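Local coordinates for serine protease pet (PDB 4OM9), which acts as a serine protease enterotoxin, released as the passenger domain of an autotransporter, and probably cleaves the host cytoskeletal protein alpha-fodrin, at residues Ile5-Trp9 with Lys31-Lys35; Phe23-His29 with Phe42-Pro48; Thr377-Thr381 with Gly631-Thr635; Ala524-Thr528 with Asp542-Ile547. All blocks are in the same frame, centred on the assembly; numbering follows the deposited sequence.

Overall arrangement
Interactions 1 and 2 both belong to the N-terminal protease domain and alternate along the chain: 5-9, 23-29, 31-35, 42-48. Their centres are about 17 Å apart, they meet where Ile-32 packs against Phe-42, and together they fold the N-terminal region on itself. Interaction 4 comes much later in sequence, yet its centre is also about 17 Å from that of interaction 1; it packs helix 543-550 and the loop before it against helix 10-17, a neighbour of interactions 1 and 2 too. Interaction 3 stands apart, its centre about 30 to 39 Å from the others, and joins beta-helix strand 379-381 to the loop 631-635. Both segments of interaction 4 fall between these two in sequence.

Interaction 1: residues Ile5-Trp9 with Lys31-Lys35; sequences ISKAW and KIKLK
Lys-35 lays its aliphatic chain over one face of the Trp-9 indole, CG above the six-membered ring at 3.6 Å from the centroid and CE above the middle of the bicycle. The chain runs extended beyond CG, which carries the ammonium across the face until Lys-35 NZ stands 4.5 Å from the centroid of the Trp-9 five-membered ring, 12° off its normal: a cation-pi contact. From there it reaches two backbone carbonyls of the loop 5-9. Lys-35 NZ donates to Ile-5 O at 2.9 Å, within the carbonyl plane. More loosely, Lys-35 NZ donates to Ala-8 O at 3.3 Å, from well above the plane. The backbone joins in as well, Lys-35 N giving a hydrogen bond to Lys-7 O at 2.8 Å. Next to this bond, Leu-34 sets CD1 beside Lys-7 CB and CD2 against Ala-8. The edge of the indole turns Trp-9 CZ3 to Lys-33 O at 3.2 Å. Trp-9 NE1 donates to Asn-555, and Lys-35 NZ also forms a salt bridge with Glu-551, so the loop ahead of helix 10-17 is tied to the later region around helix 552-558. With two carbonyls, a carboxylate and an aromatic face gathered round NZ, the protonated form of Lys-35 is probably favoured, and its bonds to Ile-5 O and Ala-8 O probably help to hold the loop 5-9.

Interaction 2: residues Phe23-His29 with Phe42-Pro48; sequences FQPGSTH and FPALPVP
Phe-42 offers the face of its ring to the edge of Phe-23 in a T-shaped pair, the centroids 5.3 Å apart and the planes 78° from each other. The closest atoms are Phe-42 CE1 and Phe-23 CZ, 3.8 Å apart, and Phe-23 CE1 stands over the Phe-42 ring toward its rim. Ala-44, at the centre of an inverse gamma turn, then brings its CB to the edge of the His-29 imidazole. At Pro-46 the two chains draw together: Pro-46 CB lies 3.6 Å from Gly-26 O, and its CA makes a CH...O contact with Ser-27 O. Thr-28 CG2 lies against the same proline, 4.1 Å from Pro-46 CA. Val-47 follows as the centre of the contact. Val-47 N donates to Ser-27 O at 2.9 Å, and Val-47 O receives Gly-26 N at 2.8 Å. With CG1 anti to the backbone N (chi1 177°), the Val-47 side chain spreads both methyls over the other segment, CG1 against Phe-23 O at 3.5 Å and CG2 against Ser-27 CB and the edge of the Phe-23 ring. Both bonds use the type II turn from Gln-24 to Ser-27, where Gly-26 takes a positive phi and Gln-24 O accepts from Ser-27 N and OG alike. Pro-48 closes the segment beside Pro-25. Around this pair of loops, Leu-16 of helix 10-17 packs on Phe-23, Phe-42 and Val-47, while Phe-148 of strand 143-151 and Trp-222 of strand 221-232 border the proline-rich side.

Interaction 3: residues Thr377-Thr381 with Gly631-Thr635; sequences TNLKT and GAGFT
Phe-634 pushes its ring between Asn-378 and Lys-380, two residues apart in the chain. Asn-378 comes over a face: Asn-378 ND2 sits 3.5 Å from Phe-634 CE2, offset toward the rim, and Asn-378 CB reaches Phe-634 CZ at 3.6 Å. The amide is neither stacked on the ring nor upright to it, the two planes being 48° apart. Its other end, OD1, takes a weak hydrogen bond from Asn-396 N. At the edge of the ring, Leu-379 O lies close to the ring plane, 3.8 Å from Phe-634 CE1.

Strand 379-381 is one strand of a parallel sheet of the right-handed beta-helix that forms the stalk of autotransporter passenger domains, between strands 361-364 and 397-399. The loop 631-635 comes from 250 residues further along, so the contact joins the sheet to the loop between short strands 629-630 and 635-636. Phe-634 also rests on Tyr-398 of strand 397-399 and on Asn-396 in the loop before it.

Lys-380 supplies the polar link. Straight through chi2 to chi4, its chain carries Lys-380 CE past the ring, 3.6 Å from Phe-634 CZ. Lys-380 NZ then donates to Ala-632 O at 2.6 Å, tilted 29° from the carbonyl plane. The same ammonium donates to Thr-88 OG1 of the N-terminal domain and lies by the Tyr-398 ring in a cation-pi contact. Gly-633, next along the loop, has a phi of 101° that calls for glycine.

Interaction 4: residues Ala524-Thr528 with Asp542-Ile547; sequences AIFRT and DWVTRI
Phe-526 and Ile-547 form the tightly packed part of the contact. Ile-547 places CD1 over the centre of the phenyl ring, 4.0 Å from the Phe-526 centroid and 9° off its normal, a CH-pi contact, and its other branch touches the far end of the ring, with CG2 at 3.7 Å from Phe-526 CZ. Trp-543 closes the near side: Trp-543 CZ3 lies 3.6 Å from Phe-526 CB, and the indole edge at CH2 faces Phe-526 O. Leu-14 and Ala-10 of helix 10-17 also pack on Phe-526, so this end is buried between helices.

Arg-527, next in sequence, lies on the looser, partly exposed side, which holds an ordered water. Extended through chi1 and chi2, then bent at chi3 (66°), it brings the guanidinium up to the start of helix 543-550. Val-544 CG2 presses on one face, 3.4 Å from Arg-527 CZ, and is itself over the Trp-543 indole, so one methyl covers a face of each, the two groups meeting it from directions roughly at right angles. Arg-527 NH1 donates to Asp-542 OD1 at 2.9 Å, onto its syn lone pair, with OD1 tilted out of the guanidinium plane, while NH2 pairs with OD2 at a modelled separation too short to trust in detail. One water accepts from both Arg-527 NH1 and Trp-543 NE1, joining the two side chains.

Asp-542 has a second task as N-cap, its OD1 accepting from Val-544 N at 3.0 Å. The salt bridge with Arg-527 and the positive end of the helix dipole probably both favour its ionised form, so one carboxylate holds the loop 524-528 and starts the helix.

Interaction 1: residues Ile5-Trp9 with Lys31-Lys35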
loop_
_atom_site.group_PDB
_atom_site.type_symbol
_atom_site.label_atom_id
_atom_site.label_comp_id
_atom_site.label_asym_id
_atom_site.label_seq_id
_atom_site.Cartn_x
_atom_site.Cartn_y
_atom_site.Cartn_z
ATOM N N ILE A 5 -2.478 8.956 31.431
ATOM C CA ILE A 5 -2.058 9.578 30.187
ATOM C C ILE A 5 -1.090 10.744 30.401
ATOM O O ILE A 5 -1.023 11.659 29.585
ATOM C CB ILE A 5 -3.285 10.049 29.371
ATOM C CG1 ILE A 5 -4.070 11.128 30.122
ATOM C CG2 ILE A 5 -4.192 8.856 29.073
ATOM C CD1 ILE A 5 -5.110 11.863 29.266
ATOM N N SER A 6 -0.322 10.695 31.489
ATOM C CA SER A 6 0.655 11.745 31.769
ATOM C C SER A 6 1.834 11.609 30.828
ATOM O O SER A 6 2.427 12.601 30.403
ATOM C CB SER A 6 1.128 11.703 33.236
ATOM O OG SER A 6 1.783 10.485 33.562
ATOM N N LYS A 7 2.170 10.370 30.499
ATOM C CA LYS A 7 3.226 10.106 29.540
ATOM C C LYS A 7 2.617 9.727 28.200
ATOM O O LYS A 7 2.876 10.376 27.181
ATOM C CB LYS A 7 4.147 8.989 30.023
ATOM C CG LYS A 7 5.149 9.412 31.097
ATOM C CD LYS A 7 4.523 9.410 32.473
ATOM C CE LYS A 7 5.557 9.715 33.561
ATOM N NZ LYS A 7 6.641 8.692 33.639
ATOM N N ALA A 8 1.794 8.679 28.217
ATOM C CA ALA A 8 1.260 8.097 26.997
ATOM C C ALA A 8 0.023 8.837 26.533
ATOM O O ALA A 8 -0.691 9.427 27.329
ATOM C CB ALA A 8 0.937 6.631 27.215
ATOM N N TRP A 9 -0.241 8.793 25.238
ATOM C CA TRP A 9 -1.516 9.302 24.745
ATOM C C TRP A 9 -2.661 8.350 25.079
ATOM O O TRP A 9 -2.489 7.127 25.127
ATOM C CB TRP A 9 -1.470 9.524 23.243
ATOM C CG TRP A 9 -0.972 10.840 22.853
ATOM C CD1 TRP A 9 -1.711 11.898 22.417
ATOM C CD2 TRP A 9 0.392 11.261 22.830
ATOM N NE1 TRP A 9 -0.891 12.955 22.136
ATOM C CE2 TRP A 9 0.409 12.587 22.371
ATOM C CE3 TRP A 9 1.605 10.640 23.157
ATOM C CZ2 TRP A 9 1.589 13.313 22.226
ATOM C CZ3 TRP A 9 2.775 11.353 23.011
ATOM C CH2 TRP A 9 2.761 12.680 22.557
ATOM N N LYS A 31 7.677 0.656 19.795
ATOM C CA LYS A 31 7.840 1.727 20.763
ATOM C C LYS A 31 6.883 2.870 20.434
ATOM O O LYS A 31 6.457 3.027 19.286
ATOM C CB LYS A 31 9.293 2.217 20.812
ATOM C CG LYS A 31 9.747 3.045 19.626
ATOM C CD LYS A 31 11.069 3.757 19.925
ATOM C CE LYS A 31 12.217 3.249 19.050
ATOM N NZ LYS A 31 12.501 1.800 19.267
ATOM N N ILE A 32 6.520 3.638 21.456
ATOM C CA ILE A 32 5.643 4.785 21.288
ATOM C C ILE A 32 6.286 6.021 21.905
ATOM O O ILE A 32 6.948 5.942 22.938
ATOM C CB ILE A 32 4.231 4.536 21.911
ATOM C CG1 ILE A 32 3.420 5.839 22.018
ATOM C CG2 ILE A 32 4.330 3.889 23.292
ATOM C CD1 ILE A 32 3.139 6.593 20.678
ATOM N N LYS A 33 6.125 7.152 21.232
ATOM C CA LYS A 33 6.525 8.446 21.759
ATOM C C LYS A 33 5.653 8.857 22.948
ATOM O O LYS A 33 4.449 8.626 22.954
ATOM C CB LYS A 33 6.450 9.501 20.652
ATOM C CG LYS A 33 7.345 9.198 19.453
ATOM C CD LYS A 33 6.963 10.014 18.217
ATOM C CE LYS A 33 5.851 9.338 17.410
ATOM N NZ LYS A 33 6.268 7.995 16.909
ATOM N N LEU A 34 6.274 9.454 23.958
ATOM C CA LEU A 34 5.551 9.978 25.103
ATOM C C LEU A 34 5.604 11.498 25.124
ATOM O O LEU A 34 6.401 12.095 24.419
ATOM C CB LEU A 34 6.130 9.420 26.391
ATOM C CG LEU A 34 6.340 7.913 26.385
ATOM C CD1 LEU A 34 7.081 7.496 27.665
ATOM C CD2 LEU A 34 5.003 7.185 26.248
ATOM N N LYS A 35 4.780 12.108 25.965
ATOM C CA LYS A 35 4.621 13.556 25.996
ATOM C C LYS A 35 5.781 14.335 26.661
ATOM O O LYS A 35 6.965 14.042 26.461
ATOM C CB LYS A 35 3.309 13.889 26.702
ATOM C CG LYS A 35 2.100 13.311 25.999
ATOM C CD LYS A 35 0.828 13.443 26.815
ATOM C CE LYS A 35 -0.370 13.039 25.988
ATOM N NZ LYS A 35 -1.452 12.571 26.881
#

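Interaction 2: residues Phe23-His29 with Phe42-Pro48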
loop_
_atom_site.group_PDB
_atom_site.type_symbol
_atom_site.label_atom_id
_atom_site.label_comp_id
_atom_site.label_asym_id
_atom_site.label_seq_id
_atom_site.Cartn_x
_atom_site.Cartn_y
_atom_site.Cartn_z
ATOM N N PHE A 23 0.173 -1.319 16.531
ATOM C CA PHE A 23 -0.003 -2.531 17.318
ATOM C C PHE A 23 -0.718 -3.633 16.536
ATOM O O PHE A 23 -1.578 -4.342 17.079
ATOM C CB PHE A 23 -0.783 -2.227 18.593
ATOM C CG PHE A 23 -0.082 -1.282 19.530
ATOM C CD1 PHE A 23 1.024 -1.693 20.246
ATOM C CD2 PHE A 23 -0.558 0.008 19.717
ATOM C CE1 PHE A 23 1.653 -0.841 21.134
ATOM C CE2 PHE A 23 0.050 0.854 20.592
ATOM C CZ PHE A 23 1.170 0.431 21.304
ATOM N N GLN A 24 -0.373 -3.750 15.258
ATOM C CA GLN A 24 -0.811 -4.865 14.440
ATOM C C GLN A 24 -0.352 -6.167 15.068
ATOM O O GLN A 24 0.730 -6.219 15.664
ATOM C CB GLN A 24 -0.265 -4.741 13.023
ATOM C CG GLN A 24 -0.618 -3.423 12.389
ATOM C CD GLN A 24 -2.108 -3.221 12.349
ATOM O OE1 GLN A 24 -2.839 -4.102 11.917
ATOM N NE2 GLN A 24 -2.572 -2.066 12.811
ATOM N N PRO A 25 -1.178 -7.220 14.940
ATOM C CA PRO A 25 -0.841 -8.533 15.502
ATOM C C PRO A 25 0.519 -9.015 15.012
ATOM O O PRO A 25 0.750 -9.005 13.805
ATOM C CB PRO A 25 -1.970 -9.451 14.987
ATOM C CG PRO A 25 -3.107 -8.524 14.665
ATOM C CD PRO A 25 -2.448 -7.239 14.190
ATOM N N GLY A 26 1.395 -9.417 15.937
ATOM C CA GLY A 26 2.688 -9.963 15.580
ATOM C C GLY A 26 3.800 -8.923 15.455
ATOM O O GLY A 26 4.961 -9.284 15.240
ATOM N N SER A 27 3.455 -7.641 15.573
ATOM C CA SER A 27 4.452 -6.575 15.500
ATOM C C SER A 27 5.485 -6.701 16.618
ATOM O O SER A 27 5.139 -6.715 17.800
ATOM C CB SER A 27 3.794 -5.195 15.582
ATOM O OG SER A 27 2.980 -4.944 14.463
ATOM N N THR A 28 6.750 -6.798 16.239
ATOM C CA THR A 28 7.832 -6.832 17.212
ATOM C C THR A 28 8.487 -5.454 17.341
ATOM O O THR A 28 8.315 -4.605 16.464
ATOM C CB THR A 28 8.898 -7.856 16.815
ATOM O OG1 THR A 28 9.487 -7.462 15.570
ATOM C CG2 THR A 28 8.282 -9.238 16.669
ATOM N N HIS A 29 9.223 -5.247 18.437
ATOM C CA HIS A 29 10.045 -4.048 18.640
ATOM C C HIS A 29 9.241 -2.765 18.558
ATOM O O HIS A 29 9.661 -1.801 17.924
ATOM C CB HIS A 29 11.182 -3.994 17.617
ATOM C CG HIS A 29 12.283 -4.971 17.889
ATOM N ND1 HIS A 29 12.245 -5.853 18.944
ATOM C CD2 HIS A 29 13.457 -5.188 17.251
ATOM C CE1 HIS A 29 13.350 -6.582 18.943
ATOM N NE2 HIS A 29 14.101 -6.197 17.929
ATOM N N PHE A 42 7.933 -1.094 24.328
ATOM C CA PHE A 42 7.234 -2.286 24.749
ATOM C C PHE A 42 8.213 -3.460 24.742
ATOM O O PHE A 42 9.278 -3.370 24.131
ATOM C CB PHE A 42 6.023 -2.518 23.834
ATOM C CG PHE A 42 4.841 -1.679 24.207
ATOM C CD1 PHE A 42 4.755 -0.362 23.791
ATOM C CD2 PHE A 42 3.831 -2.199 25.014
ATOM C CE1 PHE A 42 3.678 0.415 24.162
ATOM C CE2 PHE A 42 2.743 -1.427 25.385
ATOM C CZ PHE A 42 2.658 -0.130 24.962
ATOM N N PRO A 43 7.876 -4.552 25.448
ATOM C CA PRO A 43 8.807 -5.682 25.561
ATOM C C PRO A 43 9.089 -6.376 24.229
ATOM O O PRO A 43 8.278 -6.306 23.302
ATOM C CB PRO A 43 8.087 -6.629 26.523
ATOM C CG PRO A 43 6.657 -6.254 26.417
ATOM C CD PRO A 43 6.649 -4.780 26.227
ATOM N N ALA A 44 10.238 -7.040 24.145
ATOM C CA ALA A 44 10.631 -7.721 22.919
ATOM C C ALA A 44 9.782 -8.959 22.704
ATOM O O ALA A 44 10.240 -10.083 22.906
ATOM C CB ALA A 44 12.105 -8.090 22.959
ATOM N N LEU A 45 8.532 -8.736 22.311
ATOM C CA LEU A 45 7.601 -9.810 21.975
ATOM C C LEU A 45 6.734 -9.348 20.818
ATOM O O LEU A 45 6.624 -8.149 20.585
ATOM C CB LEU A 45 6.723 -10.171 23.174
ATOM C CG LEU A 45 7.354 -10.639 24.490
ATOM C CD1 LEU A 45 6.271 -10.785 25.530
ATOM C CD2 LEU A 45 8.103 -11.952 24.329
ATOM N N PRO A 46 6.109 -10.286 20.085
ATOM C CA PRO A 46 5.098 -9.838 19.118
ATOM C C PRO A 46 3.878 -9.307 19.847
ATOM O O PRO A 46 3.571 -9.791 20.933
ATOM C CB PRO A 46 4.753 -11.112 18.336
ATOM C CG PRO A 46 5.853 -12.080 18.644
ATOM C CD PRO A 46 6.317 -11.741 20.022
ATOM N N VAL A 47 3.202 -8.321 19.274
ATOM C CA VAL A 47 1.929 -7.873 19.824
ATOM C C VAL A 47 0.917 -9.006 19.739
ATOM O O VAL A 47 0.813 -9.674 18.713
ATOM C CB VAL A 47 1.385 -6.629 19.080
ATOM C CG1 VAL A 47 0.025 -6.215 19.613
ATOM C CG2 VAL A 47 2.373 -5.477 19.193
ATOM N N PRO A 48 0.171 -9.235 20.821
ATOM C CA PRO A 48 -0.877 -10.267 20.782
ATOM C C PRO A 48 -1.944 -9.960 19.744
ATOM O O PRO A 48 -2.087 -8.810 19.316
ATOM C CB PRO A 48 -1.485 -10.222 22.190
ATOM C CG PRO A 48 -0.415 -9.567 23.050
ATOM C CD PRO A 48 0.292 -8.597 22.142
#

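Interaction 3: residues Thr377-Thr381 with Gly631-Thr635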
loop_
_atom_site.group_PDB
_atom_site.type_symbol
_atom_site.label_atom_id
_atom_site.label_comp_id
_atom_site.label_asym_id
_atom_site.label_seq_id
_atom_site.Cartn_x
_atom_site.Cartn_y
_atom_site.Cartn_z
ATOM N N THR A 377 -31.381 -17.888 2.633
ATOM C CA THR A 377 -31.021 -17.418 3.970
ATOM C C THR A 377 -29.653 -16.778 3.916
ATOM O O THR A 377 -29.047 -16.719 2.849
ATOM C CB THR A 377 -31.020 -18.569 5.043
ATOM O OG1 THR A 377 -31.148 -18.017 6.364
ATOM C CG2 THR A 377 -29.738 -19.382 4.954
ATOM N N ASN A 378 -29.173 -16.311 5.071
ATOM C CA ASN A 378 -27.885 -15.631 5.160
ATOM C C ASN A 378 -26.783 -16.553 5.634
ATOM O O ASN A 378 -27.021 -17.493 6.386
ATOM C CB ASN A 378 -27.981 -14.406 6.075
ATOM C CG ASN A 378 -28.974 -13.371 5.552
ATOM O OD1 ASN A 378 -29.322 -13.370 4.360
ATOM N ND2 ASN A 378 -29.441 -12.491 6.437
ATOM N N LEU A 379 -25.584 -16.300 5.137
ATOM C CA LEU A 379 -24.419 -17.042 5.542
ATOM C C LEU A 379 -23.508 -16.155 6.400
ATOM O O LEU A 379 -23.317 -14.976 6.102
ATOM C CB LEU A 379 -23.663 -17.554 4.315
ATOM C CG LEU A 379 -22.292 -18.142 4.660
ATOM C CD1 LEU A 379 -22.458 -19.465 5.382
ATOM C CD2 LEU A 379 -21.398 -18.303 3.448
ATOM N N LYS A 380 -22.972 -16.721 7.474
ATOM C CA LYS A 380 -21.876 -16.098 8.211
ATOM C C LYS A 380 -20.720 -17.079 8.278
ATOM O O LYS A 380 -20.830 -18.111 8.927
ATOM C CB LYS A 380 -22.317 -15.680 9.607
ATOM C CG LYS A 380 -23.299 -14.527 9.591
ATOM C CD LYS A 380 -23.434 -13.867 10.939
ATOM C CE LYS A 380 -24.325 -12.637 10.837
ATOM N NZ LYS A 380 -24.320 -11.767 12.062
ATOM N N THR A 381 -19.620 -16.780 7.589
ATOM C CA THR A 381 -18.505 -17.714 7.536
ATOM C C THR A 381 -17.181 -17.070 8.000
ATOM O O THR A 381 -16.930 -15.885 7.758
ATOM C CB THR A 381 -18.347 -18.312 6.111
ATOM O OG1 THR A 381 -17.230 -19.203 6.089
ATOM C CG2 THR A 381 -18.151 -17.234 5.046
ATOM N N GLY A 631 -25.118 -3.352 11.522
ATOM C CA GLY A 631 -26.263 -4.214 11.778
ATOM C C GLY A 631 -25.933 -5.654 12.132
ATOM O O GLY A 631 -25.134 -5.934 13.017
ATOM N N ALA A 632 -26.562 -6.573 11.423
ATOM C CA ALA A 632 -26.318 -7.992 11.568
ATOM C C ALA A 632 -25.152 -8.436 10.709
ATOM O O ALA A 632 -24.868 -9.625 10.622
ATOM C CB ALA A 632 -27.557 -8.765 11.184
ATOM N N GLY A 633 -24.501 -7.487 10.037
ATOM C CA GLY A 633 -23.372 -7.812 9.176
ATOM C C GLY A 633 -23.683 -7.874 7.687
ATOM O O GLY A 633 -22.982 -8.512 6.907
ATOM N N PHE A 634 -24.740 -7.188 7.293
ATOM C CA PHE A 634 -25.233 -7.238 5.909
ATOM C C PHE A 634 -25.614 -5.850 5.479
ATOM O O PHE A 634 -26.454 -5.661 4.623
ATOM C CB PHE A 634 -26.437 -8.168 5.803
ATOM C CG PHE A 634 -26.216 -9.511 6.436
ATOM C CD1 PHE A 634 -25.333 -10.414 5.875
ATOM C CD2 PHE A 634 -26.901 -9.878 7.580
ATOM C CE1 PHE A 634 -25.133 -11.651 6.438
ATOM C CE2 PHE A 634 -26.704 -11.114 8.148
ATOM C CZ PHE A 634 -25.814 -11.999 7.581
ATOM N N THR A 635 -25.044 -4.878 6.164
ATOM C CA THR A 635 -25.222 -3.490 5.807
ATOM C C THR A 635 -23.841 -2.837 5.846
ATOM O O THR A 635 -22.974 -3.234 6.629
ATOM C CB THR A 635 -26.229 -2.804 6.755
ATOM O OG1 THR A 635 -27.556 -3.190 6.374
ATOM C CG2 THR A 635 -26.128 -1.288 6.649
#

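Interaction 4: residues Ala524-Thr528 with Asp542-Ile547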
loop_
_atom_site.group_PDB
_atom_site.type_symbol
_atom_site.label_atom_id
_atom_site.label_comp_id
_atom_site.label_asym_id
_atom_site.label_seq_id
_atom_site.Cartn_x
_atom_site.Cartn_y
_atom_site.Cartn_z
ATOM N N ALA A 524 -7.805 3.555 16.708
ATOM C CA ALA A 524 -8.967 3.499 17.565
ATOM C C ALA A 524 -9.472 4.913 17.785
ATOM O O ALA A 524 -8.711 5.886 17.691
ATOM C CB ALA A 524 -8.616 2.839 18.905
ATOM N N ILE A 525 -10.757 5.027 18.085
ATOM C CA ILE A 525 -11.305 6.291 18.536
ATOM C C ILE A 525 -11.930 6.067 19.903
ATOM O O ILE A 525 -11.959 4.946 20.396
ATOM C CB ILE A 525 -12.342 6.842 17.556
ATOM C CG1 ILE A 525 -13.598 5.961 17.557
ATOM C CG2 ILE A 525 -11.741 6.958 16.140
ATOM C CD1 ILE A 525 -14.597 6.364 16.489
ATOM N N PHE A 526 -12.424 7.134 20.510
ATOM C CA PHE A 526 -13.001 7.050 21.837
ATOM C C PHE A 526 -14.494 6.759 21.772
ATOM O O PHE A 526 -15.044 6.137 22.688
ATOM C CB PHE A 526 -12.758 8.345 22.597
ATOM C CG PHE A 526 -11.326 8.810 22.563
ATOM C CD1 PHE A 526 -10.326 8.069 23.183
ATOM C CD2 PHE A 526 -10.986 10.000 21.936
ATOM C CE1 PHE A 526 -9.018 8.487 23.162
ATOM C CE2 PHE A 526 -9.689 10.423 21.913
ATOM C CZ PHE A 526 -8.698 9.664 22.526
ATOM N N ARG A 527 -15.140 7.201 20.687
ATOM C CA ARG A 527 -16.598 7.113 20.550
ATOM C C ARG A 527 -17.021 7.365 19.096
ATOM O O ARG A 527 -16.602 8.356 18.496
ATOM C CB ARG A 527 -17.273 8.121 21.495
ATOM C CG ARG A 527 -18.796 8.044 21.546
ATOM C CD ARG A 527 -19.388 9.135 22.443
ATOM N NE ARG A 527 -19.177 10.485 21.916
ATOM C CZ ARG A 527 -19.168 11.596 22.654
ATOM N NH1 ARG A 527 -19.351 11.533 23.968
ATOM N NH2 ARG A 527 -18.971 12.774 22.080
ATOM N N THR A 528 -17.839 6.486 18.517
ATOM C CA THR A 528 -18.137 6.659 17.093
ATOM C C THR A 528 -19.426 7.449 16.880
ATOM O O THR A 528 -19.537 8.149 15.890
ATOM C CB THR A 528 -18.179 5.296 16.300
ATOM O OG1 THR A 528 -19.350 5.225 15.467
ATOM C CG2 THR A 528 -18.135 4.116 17.186
ATOM N N ASP A 542 -18.127 17.463 27.329
ATOM C CA ASP A 542 -17.983 16.101 26.823
ATOM C C ASP A 542 -16.603 15.559 27.149
ATOM O O ASP A 542 -15.589 16.231 26.910
ATOM C CB ASP A 542 -18.214 16.085 25.308
ATOM C CG ASP A 542 -18.486 14.699 24.766
ATOM O OD1 ASP A 542 -17.997 13.703 25.343
ATOM O OD2 ASP A 542 -19.195 14.614 23.747
ATOM N N TRP A 543 -16.559 14.348 27.695
ATOM C CA TRP A 543 -15.287 13.740 28.065
ATOM C C TRP A 543 -14.411 13.543 26.826
ATOM O O TRP A 543 -13.184 13.583 26.906
ATOM C CB TRP A 543 -15.511 12.415 28.789
ATOM C CG TRP A 543 -16.227 11.348 27.990
ATOM C CD1 TRP A 543 -17.571 11.105 27.968
ATOM C CD2 TRP A 543 -15.634 10.377 27.117
ATOM N NE1 TRP A 543 -17.852 10.047 27.146
ATOM C CE2 TRP A 543 -16.685 9.579 26.614
ATOM C CE3 TRP A 543 -14.324 10.107 26.718
ATOM C CZ2 TRP A 543 -16.458 8.521 25.734
ATOM C CZ3 TRP A 543 -14.101 9.055 25.841
ATOM C CH2 TRP A 543 -15.166 8.273 25.361
ATOM N N VAL A 544 -15.056 13.335 25.688
ATOM C CA VAL A 544 -14.374 13.269 24.403
ATOM C C VAL A 544 -13.636 14.576 24.120
ATOM O O VAL A 544 -12.455 14.571 23.763
ATOM C CB VAL A 544 -15.377 12.962 23.280
ATOM C CG1 VAL A 544 -14.742 13.146 21.895
ATOM C CG2 VAL A 544 -15.910 11.558 23.450
ATOM N N THR A 545 -14.340 15.691 24.291
ATOM C CA THR A 545 -13.743 17.022 24.186
ATOM C C THR A 545 -12.632 17.202 25.233
ATOM O O THR A 545 -11.592 17.811 24.962
ATOM C CB THR A 545 -14.819 18.135 24.371
ATOM O OG1 THR A 545 -15.809 18.040 23.336
ATOM C CG2 THR A 545 -14.199 19.531 24.349
ATOM N N ARG A 546 -12.851 16.665 26.430
ATOM C CA ARG A 546 -11.903 16.871 27.531
ATOM C C ARG A 546 -10.571 16.182 27.245
ATOM O O ARG A 546 -9.495 16.733 27.532
ATOM C CB ARG A 546 -12.482 16.371 28.853
ATOM C CG ARG A 546 -13.630 17.202 29.382
ATOM C CD ARG A 546 -13.857 16.953 30.882
ATOM N NE ARG A 546 -15.207 17.350 31.263
ATOM C CZ ARG A 546 -15.642 17.487 32.508
ATOM N NH1 ARG A 546 -14.829 17.280 33.539
ATOM N NH2 ARG A 546 -16.898 17.850 32.717
ATOM N N ILE A 547 -10.636 14.991 26.660
ATOM C CA ILE A 547 -9.412 14.309 26.268
ATOM C C ILE A 547 -8.634 15.145 25.242
ATOM O O ILE A 547 -7.409 15.273 25.326
ATOM C CB ILE A 547 -9.696 12.933 25.686
ATOM C CG1 ILE A 547 -10.289 12.012 26.757
ATOM C CG2 ILE A 547 -8.428 12.342 25.092
ATOM C CD1 ILE A 547 -10.937 10.727 26.176
HETATM O O HOH W 1 -20.220 9.405 25.907
#